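Putative lipase (Bacteroides thetaiotaomicron VPI-5482, PDB 3BZW) probably acts as an esterase of the SGNH hydrolase (GDSL-like lipase) family, possibly with lysophospholipase activity. Local coordinates at residues E109-Q114 against R134-T139; V105-W110 against D196-A201; S35-N40 against P61-I66; D44-Y49 against P243-Q248. One frame throughout, in Å; residues are numbered along the deposited sequence.

Interaction 1: E109-Q114 against R134-T139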
loop_
_atom_site.group_PDB
_atom_site.type_symbol
_atom_site.label_atom_id
_atom_site.label_comp_id
_atom_site.label_asym_id
_atom_site.label_seq_id
_atom_site.Cartn_x
_atom_site.Cartn_y
_atom_site.Cartn_z
ATOM N N GLU A 109 18.043 -10.164 -18.386
ATOM C CA GLU A 109 18.462 -10.052 -16.993
ATOM C C GLU A 109 19.849 -9.415 -16.894
ATOM O O GLU A 109 20.677 -9.582 -17.786
ATOM C CB GLU A 109 18.512 -11.444 -16.352
ATOM C CG GLU A 109 17.240 -12.274 -16.494
ATOM C CD GLU A 109 16.112 -11.801 -15.594
ATOM O OE1 GLU A 109 16.353 -10.935 -14.722
ATOM O OE2 GLU A 109 14.981 -12.313 -15.753
ATOM N N TRP A 110 20.105 -8.711 -15.796
ATOM C CA TRP A 110 21.397 -8.056 -15.591
ATOM C C TRP A 110 22.517 -9.021 -15.200
ATOM O O TRP A 110 23.629 -8.941 -15.726
ATOM C CB TRP A 110 21.295 -6.988 -14.494
ATOM C CG TRP A 110 20.437 -5.799 -14.823
ATOM C CD1 TRP A 110 19.264 -5.441 -14.220
ATOM C CD2 TRP A 110 20.724 -4.772 -15.782
ATOM N NE1 TRP A 110 18.806 -4.251 -14.741
ATOM C CE2 TRP A 110 19.682 -3.819 -15.700
ATOM C CE3 TRP A 110 21.763 -4.562 -16.701
ATOM C CZ2 TRP A 110 19.649 -2.671 -16.503
ATOM C CZ3 TRP A 110 21.730 -3.419 -17.502
ATOM C CH2 TRP A 110 20.678 -2.489 -17.395
ATOM N N PHE A 111 22.218 -9.922 -14.267
ATOM C CA PHE A 111 23.199 -10.878 -13.757
ATOM C C PHE A 111 22.647 -12.292 -13.631
ATOM O O PHE A 111 21.454 -12.539 -13.807
ATOM C CB PHE A 111 23.621 -10.503 -12.329
ATOM C CG PHE A 111 24.239 -9.144 -12.180
ATOM C CD1 PHE A 111 25.619 -8.984 -12.253
ATOM C CD2 PHE A 111 23.449 -8.036 -11.891
ATOM C CE1 PHE A 111 26.206 -7.744 -12.031
ATOM C CE2 PHE A 111 24.024 -6.786 -11.667
ATOM C CZ PHE A 111 25.407 -6.639 -11.735
ATOM N N THR A 112 23.552 -13.208 -13.296
ATOM C CA THR A 112 23.207 -14.590 -12.982
ATOM C C THR A 112 23.833 -14.669 -11.582
ATOM O O THR A 112 24.758 -13.908 -11.283
ATOM C CB THR A 112 23.887 -15.621 -13.912
ATOM O OG1 THR A 112 25.309 -15.460 -13.854
ATOM C CG2 THR A 112 23.399 -15.451 -15.351
ATOM N N GLU A 113 23.332 -15.546 -10.719
ATOM C CA GLU A 113 23.889 -15.652 -9.369
ATOM C C GLU A 113 24.047 -17.097 -8.931
ATOM O O GLU A 113 23.330 -17.977 -9.395
ATOM C CB GLU A 113 22.983 -14.959 -8.345
ATOM C CG GLU A 113 22.634 -13.514 -8.634
ATOM C CD GLU A 113 21.542 -13.005 -7.704
ATOM O OE1 GLU A 113 21.859 -12.518 -6.593
ATOM O OE2 GLU A 113 20.357 -13.112 -8.083
ATOM N N GLN A 114 24.988 -17.327 -8.021
ATOM C CA GLN A 114 25.221 -18.657 -7.476
ATOM C C GLN A 114 26.075 -18.559 -6.217
ATOM O O GLN A 114 26.875 -17.633 -6.066
ATOM C CB GLN A 114 25.900 -19.565 -8.511
ATOM C CG GLN A 114 27.291 -19.140 -8.935
ATOM C CD GLN A 114 27.894 -20.095 -9.954
ATOM O OE1 GLN A 114 28.086 -21.280 -9.677
ATOM N NE2 GLN A 114 28.192 -19.582 -11.144
ATOM N N ARG A 134 27.403 -12.603 -7.955
ATOM C CA ARG A 134 26.696 -12.306 -9.194
ATOM C C ARG A 134 27.682 -12.080 -10.336
ATOM O O ARG A 134 28.795 -11.586 -10.128
ATOM C CB ARG A 134 25.802 -11.073 -9.019
ATOM C CG ARG A 134 26.555 -9.783 -8.741
ATOM C CD ARG A 134 25.588 -8.658 -8.397
ATOM N NE ARG A 134 26.286 -7.466 -7.924
ATOM C CZ ARG A 134 25.678 -6.400 -7.412
ATOM N NH1 ARG A 134 24.355 -6.378 -7.307
ATOM N NH2 ARG A 134 26.392 -5.359 -6.995
ATOM N N THR A 135 27.263 -12.455 -11.538
ATOM C CA THR A 135 28.077 -12.312 -12.736
ATOM C C THR A 135 27.224 -11.661 -13.818
ATOM O O THR A 135 26.140 -12.137 -14.128
ATOM C CB THR A 135 28.556 -13.686 -13.245
ATOM O OG1 THR A 135 29.320 -14.333 -12.222
ATOM C CG2 THR A 135 29.419 -13.528 -14.494
ATOM N N PRO A 136 27.704 -10.553 -14.405
ATOM C CA PRO A 136 26.904 -9.907 -15.447
ATOM C C PRO A 136 26.674 -10.809 -16.655
ATOM O O PRO A 136 27.544 -11.600 -17.029
ATOM C CB PRO A 136 27.720 -8.659 -15.789
ATOM C CG PRO A 136 29.122 -9.063 -15.464
ATOM C CD PRO A 136 28.956 -9.818 -14.169
ATOM N N VAL A 137 25.490 -10.698 -17.247
ATOM C CA VAL A 137 25.158 -11.489 -18.423
ATOM C C VAL A 137 25.685 -10.737 -19.636
ATOM O O VAL A 137 25.201 -9.658 -19.962
ATOM C CB VAL A 137 23.628 -11.674 -18.578
ATOM C CG1 VAL A 137 23.333 -12.583 -19.761
ATOM C CG2 VAL A 137 23.034 -12.252 -17.300
HETATM N N MSE A 138 26.693 -11.300 -20.293
HETATM C CA MSE A 138 27.271 -10.670 -21.468
HETATM C C MSE A 138 26.714 -11.347 -22.717
HETATM O O MSE A 138 27.297 -12.298 -23.230
HETATM C CB MSE A 138 28.801 -10.792 -21.436
HETATM C CG MSE A 138 29.449 -10.209 -20.181
HETATM SE SE MSE A 138 29.292 -8.279 -20.073
HETATM C CE MSE A 138 31.074 -7.855 -19.471
ATOM N N THR A 139 25.578 -10.859 -23.201
ATOM C CA THR A 139 24.957 -11.434 -24.389
ATOM C C THR A 139 24.299 -10.351 -25.226
ATOM O O THR A 139 23.830 -9.345 -24.698
ATOM C CB THR A 139 23.880 -12.475 -24.011
ATOM O OG1 THR A 139 23.260 -12.985 -25.201
ATOM C CG2 THR A 139 22.816 -11.837 -23.130
HETATM O O HOH W 1 26.541 -14.348 -16.331
#
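Phe111 and Arg134 lie against each other at the base of a beta hairpin, where strand 111-122 leaves the body of the protein and strand 127-136 returns. Arg134 CD stands over the middle of the Phe111 ring, 3.7 Å from its centroid and 8° off the normal. This is a CH-pi contact. The arginine chain runs extended from CG to NE across the ring face, and its guanidinium plane is tilted only 12° from the ring. Phe111 holds CG beside its own backbone N (chi1 -59°), which lays the ring across the partner strand. There CD1 of Phe111 also meets CD of Pro136 at 3.9 Å. Beyond the ring, Arg134 forms a salt bridge with Asp196 of the second subunit and a cation-pi contact with Tyr194 of that subunit. With an alanine in place of Phe111, the methylenes of Arg134 would probably lose their flat support, and the arm reaching the second subunit would be freer to swing.

The backbones pair antiparallel. Thr112 N donates to Thr135 O at 2.9 Å, and Thr135 N returns a bond to Thr112 O at 2.9 Å. Val137 N donates to Trp110 O at 3.0 Å. Thr112 and Thr135 project from the sheet face opposite to Glu113 and Arg134. On their side, CG2 of Thr112 touches CG2 of Val137 at 3.8 Å. A water bridges the strands here: it lies 3.0 Å from Thr112 OG1 and donates to Pro136 O, also at 3.0 Å.

Interaction 2: V105-W110 against D196-A201; sequences VPIGEW and DAYVQA
The Tyr198 ring takes Ile107 CD1 on one face and Val105 O at its edge, in plane. It sits on helix 195-210 of the SGNH hydrolase alpha/beta fold and faces the loop between helix 98-102 and strand 111-122. Ile107 CD1 stands 3.8 Å from the ring centroid and is displaced toward the rim: a CH-pi contact. The first two torsions of Ile107 (chi1 -67°, chi2 -64°) bring CD1 over the ring. The same methyl also rests on Ala197 CB at 3.6 Å, so one branch of Ile107 touches two successive residues of the helix.

At the ring's polar end, Tyr198 OH donates to Val105 O over a short 2.6 Å. The hydroxyl lies above the carbonyl plane, 41° out of it. It also bonds Asn189 ND2, while Tyr143 meets the ring edge-to-face. A phenylalanine in place of Tyr198 would probably leave Val105 O and Asn189 without this shared partner, and the loop less firmly tied to the helix.

Ile107 also packs on Lys127 of the third subunit. Farther along, the Trp110 indole turns its benzo edge to the helix. Its CH2 lies 3.3 Å from Ala201 O, near the ring plane, and its CZ2 lies 4.1 Å from Ala201 CB.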
loop_
_atom_site.group_PDB
_atom_site.type_symbol
_atom_site.label_atom_id
_atom_site.label_comp_id
_atom_site.label_asym_id
_atom_site.label_seq_id
_atom_site.Cartn_x
_atom_site.Cartn_y
_atom_site.Cartn_z
ATOM N N VAL A 105 13.620 -6.388 -28.879
ATOM C CA VAL A 105 14.756 -7.030 -28.221
ATOM C C VAL A 105 14.345 -7.330 -26.779
ATOM O O VAL A 105 14.054 -6.415 -26.012
ATOM C CB VAL A 105 16.001 -6.095 -28.186
ATOM C CG1 VAL A 105 17.135 -6.768 -27.421
ATOM C CG2 VAL A 105 16.447 -5.756 -29.599
ATOM N N PRO A 106 14.319 -8.616 -26.389
ATOM C CA PRO A 106 13.933 -8.961 -25.017
ATOM C C PRO A 106 14.804 -8.228 -23.999
ATOM O O PRO A 106 16.013 -8.089 -24.191
ATOM C CB PRO A 106 14.134 -10.474 -24.971
ATOM C CG PRO A 106 13.866 -10.888 -26.389
ATOM C CD PRO A 106 14.606 -9.830 -27.172
ATOM N N ILE A 107 14.184 -7.757 -22.922
ATOM C CA ILE A 107 14.893 -7.025 -21.875
ATOM C C ILE A 107 15.962 -7.894 -21.213
ATOM O O ILE A 107 17.098 -7.454 -21.008
ATOM C CB ILE A 107 13.903 -6.505 -20.806
ATOM C CG1 ILE A 107 12.996 -5.435 -21.424
ATOM C CG2 ILE A 107 14.665 -5.942 -19.607
ATOM C CD1 ILE A 107 13.722 -4.172 -21.874
ATOM N N GLY A 108 15.595 -9.127 -20.884
ATOM C CA GLY A 108 16.545 -10.040 -20.273
ATOM C C GLY A 108 16.822 -9.827 -18.797
ATOM O O GLY A 108 15.961 -9.359 -18.050
ATOM N N GLU A 109 18.043 -10.164 -18.386
ATOM C CA GLU A 109 18.462 -10.052 -16.993
ATOM C C GLU A 109 19.849 -9.415 -16.894
ATOM O O GLU A 109 20.677 -9.582 -17.786
ATOM C CB GLU A 109 18.512 -11.444 -16.352
ATOM C CG GLU A 109 17.240 -12.274 -16.494
ATOM C CD GLU A 109 16.112 -11.801 -15.594
ATOM O OE1 GLU A 109 16.353 -10.935 -14.722
ATOM O OE2 GLU A 109 14.981 -12.313 -15.753
ATOM N N TRP A 110 20.105 -8.711 -15.796
ATOM C CA TRP A 110 21.397 -8.056 -15.591
ATOM C C TRP A 110 22.517 -9.021 -15.200
ATOM O O TRP A 110 23.629 -8.941 -15.726
ATOM C CB TRP A 110 21.295 -6.988 -14.494
ATOM C CG TRP A 110 20.437 -5.799 -14.823
ATOM C CD1 TRP A 110 19.264 -5.441 -14.220
ATOM C CD2 TRP A 110 20.724 -4.772 -15.782
ATOM N NE1 TRP A 110 18.806 -4.251 -14.741
ATOM C CE2 TRP A 110 19.682 -3.819 -15.700
ATOM C CE3 TRP A 110 21.763 -4.562 -16.701
ATOM C CZ2 TRP A 110 19.649 -2.671 -16.503
ATOM C CZ3 TRP A 110 21.730 -3.419 -17.502
ATOM C CH2 TRP A 110 20.678 -2.489 -17.395
ATOM N N ASP A 196 8.882 2.049 -22.140
ATOM C CA ASP A 196 9.286 2.287 -20.749
ATOM C C ASP A 196 10.442 1.403 -20.284
ATOM O O ASP A 196 11.383 1.875 -19.647
ATOM C CB ASP A 196 8.108 2.026 -19.804
ATOM C CG ASP A 196 6.881 2.838 -20.148
ATOM O OD1 ASP A 196 6.726 3.233 -21.321
ATOM O OD2 ASP A 196 6.060 3.065 -19.234
ATOM N N ALA A 197 10.343 0.111 -20.578
ATOM C CA ALA A 197 11.361 -0.851 -20.169
ATOM C C ALA A 197 12.742 -0.513 -20.713
ATOM O O ALA A 197 13.751 -0.725 -20.039
ATOM C CB ALA A 197 10.959 -2.250 -20.616
ATOM N N TYR A 198 12.782 0.017 -21.929
ATOM C CA TYR A 198 14.043 0.358 -22.568
ATOM C C TYR A 198 14.610 1.668 -22.040
ATOM O O TYR A 198 15.811 1.889 -22.086
ATOM C CB TYR A 198 13.843 0.395 -24.085
ATOM C CG TYR A 198 13.363 -0.939 -24.612
ATOM C CD1 TYR A 198 14.269 -1.908 -25.060
ATOM C CD2 TYR A 198 12.008 -1.277 -24.565
ATOM C CE1 TYR A 198 13.836 -3.183 -25.437
ATOM C CE2 TYR A 198 11.566 -2.547 -24.939
ATOM C CZ TYR A 198 12.483 -3.494 -25.369
ATOM O OH TYR A 198 12.046 -4.756 -25.699
ATOM N N VAL A 199 13.737 2.525 -21.524
ATOM C CA VAL A 199 14.155 3.794 -20.948
ATOM C C VAL A 199 14.694 3.517 -19.539
ATOM O O VAL A 199 15.784 3.959 -19.168
ATOM C CB VAL A 199 12.953 4.770 -20.855
ATOM C CG1 VAL A 199 13.329 5.998 -20.048
ATOM C CG2 VAL A 199 12.511 5.173 -22.256
ATOM N N GLN A 200 13.927 2.755 -18.766
ATOM C CA GLN A 200 14.308 2.435 -17.395
ATOM C C GLN A 200 15.601 1.638 -17.251
ATOM O O GLN A 200 16.366 1.868 -16.313
ATOM C CB GLN A 200 13.158 1.714 -16.692
ATOM C CG GLN A 200 11.901 2.580 -16.514
ATOM C CD GLN A 200 12.179 3.901 -15.809
ATOM O OE1 GLN A 200 12.830 3.937 -14.763
ATOM N NE2 GLN A 200 11.674 4.997 -16.376
ATOM N N ALA A 201 15.857 0.711 -18.171
ATOM C CA ALA A 201 17.075 -0.097 -18.106
ATOM C C ALA A 201 18.311 0.799 -18.182
ATOM O O ALA A 201 19.318 0.547 -17.518
ATOM C CB ALA A 201 17.097 -1.113 -19.244
#

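Interaction 3: S35-N40 against P61-I66; sequences SITDPN and PFVYGI. With ACT (acetate ion), chain G.
In Thr37 the first torsion (chi1 -72°) turns CG2 to the side away from the backbone N, which brings this methyl to Val63. Val63 answers with CG1, likewise turned away from its own N (chi1 -175°). The two methyls meet at 3.6 Å, their side chains crossing at a slant. Val63 CG1 also touches Pro39 CD at 3.8 Å, so one branch of the valine touches both Thr37 and Pro39. The other branch of Thr37, OG1, is hydrogen-bonded to Tyr49 OH.

Gly65 passes close by the same threonine methyl. A CB on this residue would fall 2.7 Å from Thr37 CG2, a clash. The glycine backbone can therefore come near Asp38, whose CA makes a CA-H...O contact of 3.4 Å with Gly65 O.

These segments belong to a beta-alpha-beta crossover. The loop after strand 28-33 leads through helix 49-57 into strand 60-63, which lies beside 28-33 in the parallel sheet. The Gly-Asp-Ser sequence ending at Ser35 matches the first conserved block of SGNH hydrolases, consistent with Ser35 being the nucleophile. Its backbone N donates to OXT of a bound acetate at 3.1 Å. Gly68 N and Asn99 ND2 also bond it, which with Ser35 N is consistent with the family's oxyanion hole. His242 NE2 bonds it too, where the family's catalytic histidine would be expected.

Asp38 spreads its carboxylate between two tasks. OD2 lies 3.5 Å from Ile66 CA and accepts from Ser67 N. OD1 accepts from Asn40 N at 2.8 Å, closing an Asx turn, with the donor standing 49° out of the carboxylate plane.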
loop_
_atom_site.group_PDB
_atom_site.type_symbol
_atom_site.label_atom_id
_atom_site.label_comp_id
_atom_site.label_asym_id
_atom_site.label_seq_id
_atom_site.Cartn_x
_atom_site.Cartn_y
_atom_site.Cartn_z
ATOM N N SER A 35 19.634 6.933 -35.798
ATOM C CA SER A 35 19.258 7.952 -36.778
ATOM C C SER A 35 19.076 9.354 -36.208
ATOM O O SER A 35 19.306 10.346 -36.903
ATOM C CB SER A 35 17.983 7.530 -37.514
ATOM O OG SER A 35 17.600 8.504 -38.465
ATOM N N ILE A 36 18.663 9.447 -34.951
ATOM C CA ILE A 36 18.454 10.754 -34.343
ATOM C C ILE A 36 19.792 11.481 -34.172
ATOM O O ILE A 36 19.834 12.696 -33.978
ATOM C CB ILE A 36 17.692 10.610 -33.000
ATOM C CG1 ILE A 36 16.287 10.059 -33.290
ATOM C CG2 ILE A 36 17.594 11.956 -32.288
ATOM C CD1 ILE A 36 15.368 9.971 -32.086
ATOM N N THR A 37 20.880 10.727 -34.285
ATOM C CA THR A 37 22.229 11.275 -34.173
ATOM C C THR A 37 22.919 11.291 -35.551
ATOM O O THR A 37 23.779 12.135 -35.820
ATOM C CB THR A 37 23.069 10.439 -33.172
ATOM O OG1 THR A 37 22.603 10.689 -31.837
ATOM C CG2 THR A 37 24.545 10.794 -33.269
ATOM N N ASP A 38 22.520 10.358 -36.413
ATOM C CA ASP A 38 23.066 10.214 -37.769
ATOM C C ASP A 38 22.964 11.515 -38.576
ATOM O O ASP A 38 21.882 12.090 -38.717
ATOM C CB ASP A 38 22.297 9.106 -38.500
ATOM C CG ASP A 38 22.943 8.683 -39.813
ATOM O OD1 ASP A 38 23.721 9.464 -40.409
ATOM O OD2 ASP A 38 22.646 7.555 -40.259
ATOM N N PRO A 39 24.094 11.996 -39.120
ATOM C CA PRO A 39 24.074 13.233 -39.912
ATOM C C PRO A 39 23.187 13.093 -41.149
ATOM O O PRO A 39 22.665 14.081 -41.666
ATOM C CB PRO A 39 25.544 13.422 -40.294
ATOM C CG PRO A 39 26.280 12.756 -39.170
ATOM C CD PRO A 39 25.473 11.506 -38.949
ATOM N N ASN A 40 23.020 11.857 -41.611
ATOM C CA ASN A 40 22.231 11.563 -42.806
ATOM C C ASN A 40 20.715 11.525 -42.631
ATOM O O ASN A 40 19.988 11.380 -43.615
ATOM C CB ASN A 40 22.678 10.226 -43.400
ATOM C CG ASN A 40 24.085 10.273 -43.949
ATOM O OD1 ASN A 40 24.713 9.234 -44.159
ATOM N ND2 ASN A 40 24.588 11.476 -44.191
ATOM N N PRO A 61 32.508 17.617 -32.978
ATOM C CA PRO A 61 31.787 16.345 -32.944
ATOM C C PRO A 61 32.376 15.208 -33.776
ATOM O O PRO A 61 32.706 15.384 -34.946
ATOM C CB PRO A 61 30.409 16.744 -33.449
ATOM C CG PRO A 61 30.767 17.700 -34.563
ATOM C CD PRO A 61 31.920 18.526 -33.983
ATOM N N PHE A 62 32.518 14.044 -33.154
ATOM C CA PHE A 62 32.984 12.849 -33.843
ATOM C C PHE A 62 31.717 11.991 -33.774
ATOM O O PHE A 62 31.440 11.348 -32.760
ATOM C CB PHE A 62 34.142 12.191 -33.085
ATOM C CG PHE A 62 35.369 13.062 -32.964
ATOM C CD1 PHE A 62 35.840 13.791 -34.056
ATOM C CD2 PHE A 62 36.076 13.124 -31.768
ATOM C CE1 PHE A 62 36.996 14.566 -33.954
ATOM C CE2 PHE A 62 37.234 13.895 -31.656
ATOM C CZ PHE A 62 37.693 14.617 -32.753
ATOM N N VAL A 63 30.941 12.006 -34.853
ATOM C CA VAL A 63 29.664 11.296 -34.896
ATOM C C VAL A 63 29.695 9.905 -35.507
ATOM O O VAL A 63 30.147 9.716 -36.638
ATOM C CB VAL A 63 28.609 12.139 -35.649
ATOM C CG1 VAL A 63 27.252 11.465 -35.583
ATOM C CG2 VAL A 63 28.550 13.539 -35.058
ATOM N N TYR A 64 29.184 8.932 -34.759
ATOM C CA TYR A 64 29.163 7.555 -35.221
ATOM C C TYR A 64 27.763 6.961 -35.300
ATOM O O TYR A 64 27.581 5.843 -35.778
ATOM C CB TYR A 64 30.072 6.715 -34.317
ATOM C CG TYR A 64 31.518 7.084 -34.530
ATOM C CD1 TYR A 64 32.242 6.537 -35.587
ATOM C CD2 TYR A 64 32.124 8.076 -33.763
ATOM C CE1 TYR A 64 33.529 6.976 -35.882
ATOM C CE2 TYR A 64 33.413 8.522 -34.049
ATOM C CZ TYR A 64 34.106 7.970 -35.113
ATOM O OH TYR A 64 35.365 8.434 -35.428
ATOM N N GLY A 65 26.770 7.723 -34.848
ATOM C CA GLY A 65 25.402 7.239 -34.897
ATOM C C GLY A 65 24.968 6.929 -36.318
ATOM O O GLY A 65 25.265 7.677 -37.249
ATOM N N ILE A 66 24.260 5.819 -36.486
ATOM C CA ILE A 66 23.783 5.411 -37.800
ATOM C C ILE A 66 22.327 4.971 -37.717
ATOM O O ILE A 66 21.925 4.297 -36.768
ATOM C CB ILE A 66 24.635 4.254 -38.358
ATOM C CG1 ILE A 66 26.050 4.764 -38.659
ATOM C CG2 ILE A 66 23.985 3.681 -39.615
ATOM C CD1 ILE A 66 27.043 3.666 -38.993
HETATM C C ACT G . 16.292 5.323 -35.825
HETATM O O ACT G . 15.512 5.342 -36.760
HETATM O OXT ACT G . 17.403 4.841 -35.972
HETATM C CH3 ACT G . 15.893 5.909 -34.494
#

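Interaction 4: D44-Y49 against P243-Q248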
loop_
_atom_site.group_PDB
_atom_site.type_symbol
_atom_site.label_atom_id
_atom_site.label_comp_id
_atom_site.label_asym_id
_atom_site.label_seq_id
_atom_site.Cartn_x
_atom_site.Cartn_y
_atom_site.Cartn_z
ATOM N N ASP A 44 20.187 17.176 -45.237
ATOM C CA ASP A 44 20.320 18.531 -44.726
ATOM C C ASP A 44 18.998 19.146 -44.288
ATOM O O ASP A 44 18.947 20.327 -43.950
ATOM C CB ASP A 44 20.973 19.433 -45.774
ATOM C CG ASP A 44 22.359 18.961 -46.166
ATOM O OD1 ASP A 44 23.133 18.573 -45.264
ATOM O OD2 ASP A 44 22.677 18.988 -47.373
ATOM N N ASN A 45 17.928 18.358 -44.299
ATOM C CA ASN A 45 16.632 18.871 -43.876
ATOM C C ASN A 45 16.576 19.011 -42.358
ATOM O O ASN A 45 15.706 19.699 -41.819
ATOM C CB ASN A 45 15.506 17.952 -44.347
ATOM C CG ASN A 45 15.315 18.001 -45.844
ATOM O OD1 ASN A 45 15.699 17.077 -46.565
ATOM N ND2 ASN A 45 14.734 19.092 -46.324
ATOM N N ILE A 46 17.510 18.355 -41.680
ATOM C CA ILE A 46 17.577 18.400 -40.225
ATOM C C ILE A 46 18.970 18.767 -39.722
ATOM O O ILE A 46 19.963 18.157 -40.119
ATOM C CB ILE A 46 17.201 17.032 -39.596
ATOM C CG1 ILE A 46 15.753 16.674 -39.936
ATOM C CG2 ILE A 46 17.399 17.081 -38.080
ATOM C CD1 ILE A 46 15.327 15.312 -39.425
ATOM N N LYS A 47 19.032 19.776 -38.858
ATOM C CA LYS A 47 20.292 20.188 -38.248
ATOM C C LYS A 47 20.280 19.439 -36.917
ATOM O O LYS A 47 19.363 19.616 -36.110
ATOM C CB LYS A 47 20.309 21.700 -38.019
ATOM C CG LYS A 47 21.616 22.234 -37.449
ATOM C CD LYS A 47 21.611 23.756 -37.422
ATOM C CE LYS A 47 22.916 24.308 -36.875
ATOM N NZ LYS A 47 22.904 25.796 -36.838
ATOM N N LYS A 48 21.284 18.594 -36.701
ATOM C CA LYS A 48 21.353 17.781 -35.487
ATOM C C LYS A 48 21.865 18.471 -34.222
ATOM O O LYS A 48 22.591 19.467 -34.284
ATOM C CB LYS A 48 22.165 16.509 -35.764
ATOM C CG LYS A 48 21.443 15.497 -36.669
ATOM C CD LYS A 48 21.351 15.967 -38.127
ATOM C CE LYS A 48 20.537 14.996 -38.979
ATOM N NZ LYS A 48 20.511 15.389 -40.426
ATOM N N TYR A 49 21.483 17.918 -33.073
ATOM C CA TYR A 49 21.859 18.487 -31.786
ATOM C C TYR A 49 23.355 18.737 -31.608
ATOM O O TYR A 49 23.747 19.751 -31.030
ATOM C CB TYR A 49 21.313 17.611 -30.647
ATOM C CG TYR A 49 21.947 16.244 -30.515
ATOM C CD1 TYR A 49 23.053 16.047 -29.689
ATOM C CD2 TYR A 49 21.429 15.142 -31.196
ATOM C CE1 TYR A 49 23.628 14.784 -29.538
ATOM C CE2 TYR A 49 21.999 13.873 -31.056
ATOM C CZ TYR A 49 23.095 13.703 -30.226
ATOM O OH TYR A 49 23.654 12.455 -30.069
ATOM N N PRO A 243 12.951 13.682 -34.535
ATOM C CA PRO A 243 12.767 15.113 -34.292
ATOM C C PRO A 243 13.178 15.922 -35.527
ATOM O O PRO A 243 14.047 15.491 -36.300
ATOM C CB PRO A 243 13.704 15.383 -33.117
ATOM C CG PRO A 243 13.728 14.074 -32.388
ATOM C CD PRO A 243 13.837 13.087 -33.519
ATOM N N ASP A 244 12.548 17.074 -35.728
ATOM C CA ASP A 244 12.941 17.925 -36.843
ATOM C C ASP A 244 13.985 18.868 -36.260
ATOM O O ASP A 244 14.377 18.713 -35.100
ATOM C CB ASP A 244 11.755 18.712 -37.420
ATOM C CG ASP A 244 10.981 19.490 -36.372
ATOM O OD1 ASP A 244 11.501 19.726 -35.259
ATOM O OD2 ASP A 244 9.832 19.887 -36.680
ATOM N N THR A 245 14.440 19.834 -37.048
ATOM C CA THR A 245 15.447 20.770 -36.570
ATOM C C THR A 245 15.006 21.461 -35.280
ATOM O O THR A 245 15.801 21.602 -34.344
ATOM C CB THR A 245 15.776 21.820 -37.656
ATOM O OG1 THR A 245 16.513 21.186 -38.712
ATOM C CG2 THR A 245 16.602 22.962 -37.075
ATOM N N LYS A 246 13.742 21.878 -35.220
ATOM C CA LYS A 246 13.233 22.548 -34.025
ATOM C C LYS A 246 13.394 21.634 -32.807
ATOM O O LYS A 246 13.758 22.095 -31.726
ATOM C CB LYS A 246 11.758 22.936 -34.217
ATOM C CG LYS A 246 11.196 23.865 -33.129
ATOM C CD LYS A 246 9.760 24.280 -33.441
ATOM C CE LYS A 246 9.223 25.277 -32.417
ATOM N NZ LYS A 246 9.963 26.574 -32.455
ATOM N N GLY A 247 13.142 20.339 -32.995
ATOM C CA GLY A 247 13.276 19.385 -31.905
ATOM C C GLY A 247 14.731 19.153 -31.535
ATOM O O GLY A 247 15.072 19.012 -30.357
ATOM N N GLN A 248 15.588 19.110 -32.549
ATOM C CA GLN A 248 17.023 18.913 -32.346
ATOM C C GLN A 248 17.609 20.091 -31.569
ATOM O O GLN A 248 18.527 19.920 -30.763
ATOM C CB GLN A 248 17.736 18.792 -33.698
ATOM C CG GLN A 248 17.477 17.493 -34.455
ATOM C CD GLN A 248 18.204 16.296 -33.855
ATOM O OE1 GLN A 248 19.152 16.450 -33.086
ATOM N NE2 GLN A 248 17.767 15.097 -34.221
HETATM O O HOH W 2 13.733 19.846 -39.809
#
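Tyr49 N donates to Gln248 OE1 at 2.8 Å, and Lys47 N donates to Thr245 OG1 at 2.9 Å with a fairly straight N-H (163°). Two side chains from the first turn of helix 245-258 thus hold the backbone of 44-49. A bend at chi2 of Gln248 (-74°) carries its amide to Tyr49. The amide and the Tyr49 ring are nearly coplanar, 11° apart, and OE1 of Gln248 lies at the ring edge, 3.2 Å from Tyr49 CD2. The other end of the amide, NE2, bonds Ile36 O, which should fix its rotation.

Lys48 folds back within its own segment, where NZ donates to Ile46 O at 2.8 Å. It also bonds Pro39 O and Cys41 O. Asp244 caps its helix: OD1 accepts from Gly247 N at 2.9 Å. A water accepts from Thr245 N and donates to Asn45 O.

The packing is close. Lys47 O is buried against Gln248 CB at 3.0 Å and has no polar partner in the model. Ile46 CG2 meets Gln248 CG at 3.6 Å, and CD1 of Ile46 reaches Pro243 O.

The contact joins the starts of two helices. Lys48 is the N-cap of helix 49-57, whose Phe52 touches both Lys47 and Thr245, and Tyr49 packs along helix 245-258 on Met251, Ala252 and Leu255.

In the fold
The four contacts form two groups on opposite sides of the chain's centre. Interactions 3 and 4, with centres 12 Å apart, touch through Thr37 with Tyr49 and Pro39 with Lys48. They share the loop between strand 28-33 and helix 49-57. Their segments alternate along the chain, and interaction 4 brings the last helix, 245-258, onto the loop that carries the presumed nucleophile. Interactions 1 and 2, with centres 14 Å apart, share Glu109 and Trp110 and are nested inside the loop closed by interaction 4. Interaction 1 pairs the two strands at the hairpin base, and interaction 2 sets the loop leading into it against helix 195-210. Both touch the third subunit. Interactions 1 and 3 lie 31 Å apart between centres, separating the hairpin base from the acetate site.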